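Local coordinates for protein cellobiose 2-epimerase (Spirochaeta thermophila DSM 6192, PDB 5ZIG) that probably catalyses the reversible 2-epimerisation of cellobiose to beta-D-glucosyl-(1->4)-D-mannose, at residues R346-M349 with D350-D354; A20-D24 with H25-F29; G247-F251 with G252-E256. All blocks are in the same frame, centred on the assembly; numbering follows the deposited sequence.

Contact 1 (R346-M349 with D350-D354); sequences RFIM and DHLVD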
# COMPACT_ATOMS: atom_id res chain seq x y z
N ARG A 346 -15.95 -11.73 -2.24
CA ARG A 346 -17.40 -11.69 -2.08
C ARG A 346 -17.79 -10.72 -0.97
O ARG A 346 -18.75 -9.95 -1.12
CB ARG A 346 -17.92 -13.11 -1.79
CG ARG A 346 -19.42 -13.28 -1.86
CD ARG A 346 -20.00 -12.63 -3.11
NE ARG A 346 -21.43 -12.91 -3.24
CZ ARG A 346 -22.23 -12.28 -4.09
NH1 ARG A 346 -21.73 -11.33 -4.88
NH2 ARG A 346 -23.52 -12.60 -4.16
N PHE A 347 -17.06 -10.74 0.14
CA PHE A 347 -17.35 -9.80 1.22
C PHE A 347 -17.23 -8.36 0.73
O PHE A 347 -18.11 -7.53 1.00
CB PHE A 347 -16.41 -10.05 2.41
CG PHE A 347 -16.77 -9.25 3.62
CD1 PHE A 347 -17.77 -9.70 4.49
CD2 PHE A 347 -16.15 -8.02 3.86
CE1 PHE A 347 -18.13 -8.96 5.58
CE2 PHE A 347 -16.50 -7.27 4.95
CZ PHE A 347 -17.50 -7.74 5.82
N ILE A 348 -16.17 -8.07 -0.03
CA ILE A 348 -15.96 -6.73 -0.57
C ILE A 348 -17.12 -6.34 -1.47
O ILE A 348 -17.67 -5.24 -1.36
CB ILE A 348 -14.63 -6.67 -1.34
CG1 ILE A 348 -13.44 -6.94 -0.42
CG2 ILE A 348 -14.48 -5.32 -2.04
CD1 ILE A 348 -12.14 -7.20 -1.20
N MET A 349 -17.45 -7.20 -2.44
CA MET A 349 -18.55 -6.90 -3.35
C MET A 349 -19.88 -6.73 -2.61
O MET A 349 -20.68 -5.86 -2.97
CB MET A 349 -18.68 -8.02 -4.40
CG MET A 349 -17.55 -8.05 -5.43
SD MET A 349 -17.50 -6.58 -6.48
CE MET A 349 -18.71 -6.98 -7.74
N ASP A 350 -20.11 -7.54 -1.58
CA ASP A 350 -21.39 -7.52 -0.88
C ASP A 350 -21.56 -6.28 -0.00
O ASP A 350 -22.66 -5.74 0.11
CB ASP A 350 -21.54 -8.77 -0.02
CG ASP A 350 -21.96 -9.96 -0.83
OD1 ASP A 350 -22.83 -9.79 -1.71
OD2 ASP A 350 -21.43 -11.06 -0.57
N HIS A 351 -20.49 -5.83 0.64
CA HIS A 351 -20.66 -4.84 1.70
C HIS A 351 -19.79 -3.60 1.55
O HIS A 351 -20.26 -2.50 1.86
CB HIS A 351 -20.42 -5.52 3.05
CG HIS A 351 -21.18 -6.80 3.24
ND1 HIS A 351 -22.56 -6.87 3.16
CD2 HIS A 351 -20.76 -8.07 3.50
CE1 HIS A 351 -22.95 -8.12 3.36
NE2 HIS A 351 -21.88 -8.86 3.57
N LEU A 352 -18.55 -3.73 1.08
CA LEU A 352 -17.64 -2.58 1.04
C LEU A 352 -17.86 -1.70 -0.19
O LEU A 352 -17.48 -0.53 -0.17
CB LEU A 352 -16.18 -3.03 1.08
CG LEU A 352 -15.76 -3.34 2.51
CD1 LEU A 352 -14.58 -4.30 2.49
CD2 LEU A 352 -15.43 -2.05 3.31
N VAL A 353 -18.41 -2.25 -1.27
CA VAL A 353 -18.75 -1.42 -2.42
C VAL A 353 -19.95 -0.56 -2.06
O VAL A 353 -20.97 -1.05 -1.55
CB VAL A 353 -19.01 -2.30 -3.65
CG1 VAL A 353 -19.48 -1.48 -4.83
CG2 VAL A 353 -17.74 -3.03 -4.03
N ASP A 354 -19.85 0.73 -2.32
CA ASP A 354 -20.92 1.63 -2.10
C ASP A 354 -21.47 1.99 -3.42
O ASP A 354 -20.99 2.87 -4.05
CB ASP A 354 -20.45 2.89 -1.38
CG ASP A 354 -21.58 3.89 -1.12
OD1 ASP A 354 -21.29 4.95 -0.62
OD2 ASP A 354 -22.72 3.63 -1.40
O HOH W 1 -23.83 -13.14 -1.26
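H351 turns the edge of its imidazole toward the face of F347, one helical turn earlier, in an edge-to-face (T-shaped) pair with the ring planes at 66°. The touching atom is CD2 of H351, 3.5 Å from CE1 of F347. That benzyl ring comes close to the following turn because its CG stands opposite the backbone N, with chi1 at -172°. L352 meets the edge of the same ring through its CD1, which also rests 4.1 Å from CG1 of I348. On the exposed side, D350 holds OD2 over a face of the R346 guanidinium, 3.2 Å from NE. D350 was built in two conformers, so this pairing describes one of them, as does a water that bonds OD2 and, weakly, NH2 of R346.

Behind the side chains, the C-terminal part of helix 336-352 widens into a pi-type turn. H351 N still reaches F347 O at 2.9 Å, but I348 O takes a bond from V353 N at 3.1 Å and a weak one from L352 N. V353 turns CG2 to 4.3 Å from SD of M349, and R355 bonds M349 O. M349 and V353 pack on helix 7-31, I348 and L352 on helix 315-332. In the conformer described, no N-H of R346 points at OD2, so the pairing there is probably one of charge alone, whereas the I348 carbonyl is shared by two N-H groups where the turn widens.

Contact 2 (A20-D24 with H25-F29); sequences AQLFD and HILPF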
# COMPACT_ATOMS: atom_id res chain seq x y z
N ALA A 20 -14.60 -4.61 -13.81
CA ALA A 20 -15.70 -3.65 -13.72
C ALA A 20 -15.50 -2.69 -12.56
O ALA A 20 -15.70 -1.48 -12.69
CB ALA A 20 -17.04 -4.40 -13.57
N GLN A 21 -15.10 -3.22 -11.40
CA GLN A 21 -14.84 -2.38 -10.25
C GLN A 21 -13.79 -1.32 -10.57
O GLN A 21 -14.05 -0.12 -10.41
CB GLN A 21 -14.39 -3.25 -9.08
CG GLN A 21 -15.54 -3.80 -8.32
CD GLN A 21 -16.32 -2.72 -7.62
OE1 GLN A 21 -15.74 -1.85 -6.96
NE2 GLN A 21 -17.64 -2.77 -7.75
N LEU A 22 -12.61 -1.74 -11.05
CA LEU A 22 -11.55 -0.80 -11.42
C LEU A 22 -12.05 0.25 -12.41
O LEU A 22 -12.00 1.45 -12.12
CB LEU A 22 -10.33 -1.54 -12.03
CG LEU A 22 -9.15 -0.59 -12.34
CD1 LEU A 22 -8.64 0.03 -11.03
CD2 LEU A 22 -7.97 -1.21 -13.09
N PHE A 23 -12.54 -0.19 -13.57
CA PHE A 23 -12.74 0.76 -14.65
C PHE A 23 -14.13 1.42 -14.66
O PHE A 23 -14.29 2.50 -15.23
CB PHE A 23 -12.49 0.10 -16.02
CG PHE A 23 -11.07 -0.39 -16.22
CD1 PHE A 23 -10.00 0.49 -16.33
CD2 PHE A 23 -10.81 -1.75 -16.33
CE1 PHE A 23 -8.71 0.03 -16.53
CE2 PHE A 23 -9.51 -2.22 -16.52
CZ PHE A 23 -8.46 -1.32 -16.63
N ASP A 24 -15.14 0.80 -14.04
CA ASP A 24 -16.47 1.38 -14.06
C ASP A 24 -16.88 2.01 -12.74
O ASP A 24 -17.79 2.85 -12.73
CB ASP A 24 -17.52 0.33 -14.46
CG ASP A 24 -17.24 -0.29 -15.82
OD1 ASP A 24 -16.70 0.42 -16.69
OD2 ASP A 24 -17.55 -1.47 -16.02
N HIS A 25 -16.24 1.62 -11.63
CA HIS A 25 -16.62 2.10 -10.31
C HIS A 25 -15.51 2.93 -9.66
O HIS A 25 -15.74 4.09 -9.31
CB HIS A 25 -17.01 0.91 -9.43
CG HIS A 25 -17.74 1.30 -8.19
ND1 HIS A 25 -19.10 1.53 -8.16
CD2 HIS A 25 -17.30 1.50 -6.92
CE1 HIS A 25 -19.47 1.85 -6.93
NE2 HIS A 25 -18.39 1.86 -6.16
N ILE A 26 -14.32 2.37 -9.48
CA ILE A 26 -13.29 3.06 -8.69
C ILE A 26 -12.75 4.27 -9.46
O ILE A 26 -12.88 5.41 -9.01
CB ILE A 26 -12.16 2.10 -8.29
CG1 ILE A 26 -12.60 1.22 -7.12
CG2 ILE A 26 -10.91 2.90 -7.85
CD1 ILE A 26 -12.01 -0.22 -7.15
N LEU A 27 -12.15 4.03 -10.63
CA LEU A 27 -11.54 5.12 -11.39
C LEU A 27 -12.52 6.25 -11.72
O LEU A 27 -12.16 7.43 -11.54
CB LEU A 27 -10.85 4.57 -12.65
CG LEU A 27 -9.65 3.62 -12.42
CD1 LEU A 27 -9.08 3.04 -13.72
CD2 LEU A 27 -8.52 4.37 -11.67
N PRO A 28 -13.75 5.99 -12.17
CA PRO A 28 -14.65 7.12 -12.48
C PRO A 28 -14.95 7.99 -11.27
O PRO A 28 -15.13 9.20 -11.43
CB PRO A 28 -15.92 6.44 -13.01
CG PRO A 28 -15.45 5.13 -13.52
CD PRO A 28 -14.34 4.70 -12.61
N PHE A 29 -14.98 7.42 -10.07
CA PHE A 29 -15.24 8.25 -8.91
C PHE A 29 -14.07 9.19 -8.65
O PHE A 29 -14.27 10.37 -8.39
CB PHE A 29 -15.52 7.35 -7.70
CG PHE A 29 -15.57 8.08 -6.39
CD1 PHE A 29 -16.79 8.44 -5.83
CD2 PHE A 29 -14.41 8.32 -5.67
CE1 PHE A 29 -16.85 9.07 -4.59
CE2 PHE A 29 -14.46 8.97 -4.44
CZ PHE A 29 -15.70 9.33 -3.91
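Q21 and H25 lie side by side and point the same way, one turn apart on helix 7-31, with amide and imidazole planes 42° apart. This is a packing contact: OE1 of Q21 sits 3.7 Å from CD2 of H25. Both polar ends are engaged outside the pair, OE1 accepting from W360 NE1 and H25 NE2 bonding to E359 O. Replacing Q21 by an alanine would probably leave W360 NE1 without this acceptor and open a gap beside the H25 ring.

The backbone bonds mark a pi-type widening. I26 N comes almost straight at Q21 O, at 2.7 Å, and H25 N shares that oxygen from 3.1 Å, approaching from above the carbonyl plane. L27 N continues the five-residue spacing, reaching L22 O at 3.0 Å. P28 has no N-H to offer, and the helix kinks there; its CG packs 3.3 Å from F23 O.

Among the apolar groups, CD1 of L27 is shared, lying 3.9 Å from CG of L22 and 3.8 Å from CD1 of F23. The F23 ring and L27 run alongside each other.

L27 packs against helix 57-73 and on Y79 of helix 77-94, while R74 makes a cation-pi contact with F23. L22 and I26 pack on helix 384-402, so the first and last helices of the (alpha/alpha)6 barrel meet here.

Contact 3 (G247-F251 with G252-E256); sequences GGISF and GHDIE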
# COMPACT_ATOMS: atom_id res chain seq x y z
N GLY A 247 2.79 -3.08 21.52
CA GLY A 247 2.41 -4.38 21.03
C GLY A 247 1.33 -4.30 19.97
O GLY A 247 1.14 -3.26 19.34
N GLY A 248 0.64 -5.41 19.79
CA GLY A 248 -0.51 -5.46 18.91
C GLY A 248 -0.19 -6.07 17.56
O GLY A 248 0.97 -6.22 17.16
N ILE A 249 -1.26 -6.41 16.85
CA ILE A 249 -1.19 -7.09 15.56
C ILE A 249 -2.09 -6.35 14.58
O ILE A 249 -3.26 -6.08 14.89
CB ILE A 249 -1.64 -8.56 15.68
CG1 ILE A 249 -0.70 -9.34 16.60
CG2 ILE A 249 -1.72 -9.21 14.31
CD1 ILE A 249 -1.37 -10.46 17.32
N SER A 250 -1.54 -6.00 13.41
CA SER A 250 -2.30 -5.48 12.29
C SER A 250 -2.51 -6.60 11.27
O SER A 250 -1.58 -6.96 10.54
CB SER A 250 -1.60 -4.29 11.66
OG SER A 250 -2.34 -3.76 10.57
N PHE A 251 -3.73 -7.15 11.22
CA PHE A 251 -3.99 -8.27 10.32
C PHE A 251 -3.75 -7.89 8.87
O PHE A 251 -3.16 -8.67 8.11
CB PHE A 251 -5.43 -8.79 10.52
CG PHE A 251 -5.70 -9.28 11.91
CD1 PHE A 251 -5.45 -10.60 12.26
CD2 PHE A 251 -6.14 -8.40 12.88
CE1 PHE A 251 -5.67 -11.03 13.55
CE2 PHE A 251 -6.36 -8.83 14.18
CZ PHE A 251 -6.12 -10.15 14.51
N GLY A 252 -4.16 -6.68 8.49
CA GLY A 252 -3.91 -6.21 7.13
C GLY A 252 -2.42 -6.07 6.81
O GLY A 252 -1.99 -6.38 5.70
N HIS A 253 -1.63 -5.59 7.77
CA HIS A 253 -0.20 -5.45 7.50
C HIS A 253 0.48 -6.81 7.42
O HIS A 253 1.39 -7.01 6.60
CB HIS A 253 0.48 -4.56 8.55
CG HIS A 253 0.35 -3.10 8.27
ND1 HIS A 253 -0.35 -2.24 9.09
CD2 HIS A 253 0.79 -2.35 7.23
CE1 HIS A 253 -0.32 -1.02 8.58
NE2 HIS A 253 0.36 -1.06 7.44
N ASP A 254 0.04 -7.76 8.24
CA ASP A 254 0.56 -9.12 8.14
C ASP A 254 0.35 -9.66 6.73
O ASP A 254 1.32 -10.03 6.05
CB ASP A 254 -0.11 -10.04 9.16
CG ASP A 254 0.45 -9.90 10.56
OD1 ASP A 254 1.27 -8.99 10.82
OD2 ASP A 254 0.04 -10.68 11.43
N ILE A 255 -0.90 -9.68 6.27
CA ILE A 255 -1.20 -10.25 4.96
C ILE A 255 -0.52 -9.42 3.88
O ILE A 255 0.13 -9.97 2.99
CB ILE A 255 -2.73 -10.43 4.74
CG1 ILE A 255 -3.07 -11.20 3.46
CG2 ILE A 255 -3.51 -9.14 4.63
CD1 ILE A 255 -2.49 -12.56 3.38
N GLU A 256 -0.58 -8.08 3.98
CA GLU A 256 0.08 -7.25 2.98
C GLU A 256 1.57 -7.59 2.85
O GLU A 256 2.10 -7.70 1.74
CB GLU A 256 -0.10 -5.77 3.31
CG GLU A 256 0.04 -4.83 2.11
CD GLU A 256 -0.02 -3.36 2.51
OE1 GLU A 256 -0.13 -3.06 3.71
OE2 GLU A 256 0.05 -2.50 1.61
O HOH W 2 1.07 -7.07 12.69
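S250 is the N-cap of helix 251-269, at the point where the short strand 249-250 hands over to one of the helices of the (alpha/alpha)6 barrel. Its hydroxyl meets H253 twice. OG accepts a weak, long capping bond from the backbone N of H253 at 3.4 Å, and it shares a shorter hydrogen bond of 2.9 Å with the imidazole atom ND1 of the same residue. OG lies at the edge of that ring, near its plane. The serine torsion makes the double contact possible: with OG opposite its own backbone N (chi1 -179°), the hydroxyl leans over the first turn.

The carbonyls of the same corner start the helical ladder. D254 N bonds to S250 O at 2.9 Å with an N-H...O angle of 165°, and I255 N follows to F251 O at 3.1 Å. The N-H of S250 faces a water, 2.9 Å away, which in turn lies 2.7 Å from OD1 of D254. Several acceptors compete for that water's protons, so its exact donation is uncertain. D254 is held mainly from outside the turn, OD2 by H233 ND1 and OD1 also by L234 N. OD2 also touches CG2 of I249 at 3.7 Å.

Further out, I249 is paired through its backbone with Q303 of the neighbouring strand. The H253 ring meets W316, and its NE2 has a weak hydrogen bond to N192 OD1.

Chemically, one hydroxyl thus both caps a helix start and grips an imidazole nitrogen, which is likely to restrict the rotation of the H253 ring, together with W316. The buried D254 carboxylate bonds H233 and L234, while the water links OD1 to the N-H of S250 on the preceding strand.

How the contacts relate
From the N terminus, the chain meets contact 2 first, within helix 7-31, then contact 3 at the start of helix 251-269, and last contact 1 at the end of helix 336-352. Each closes only a local turn; they follow in series, and none nests in or crosses another. Contacts 1 and 2, far apart in sequence, touch directly: V353 CG1 packs on Q21 NE2 and H25 NE2, and M349 SD on Q21 CG, so the first helix is joined to the C-terminal end of helix 336-352. Contact 3 stands apart, about 11 Å from contact 1 and about 15 Å from contact 2 between nearest atoms, linking strand 249-250 to its own helix.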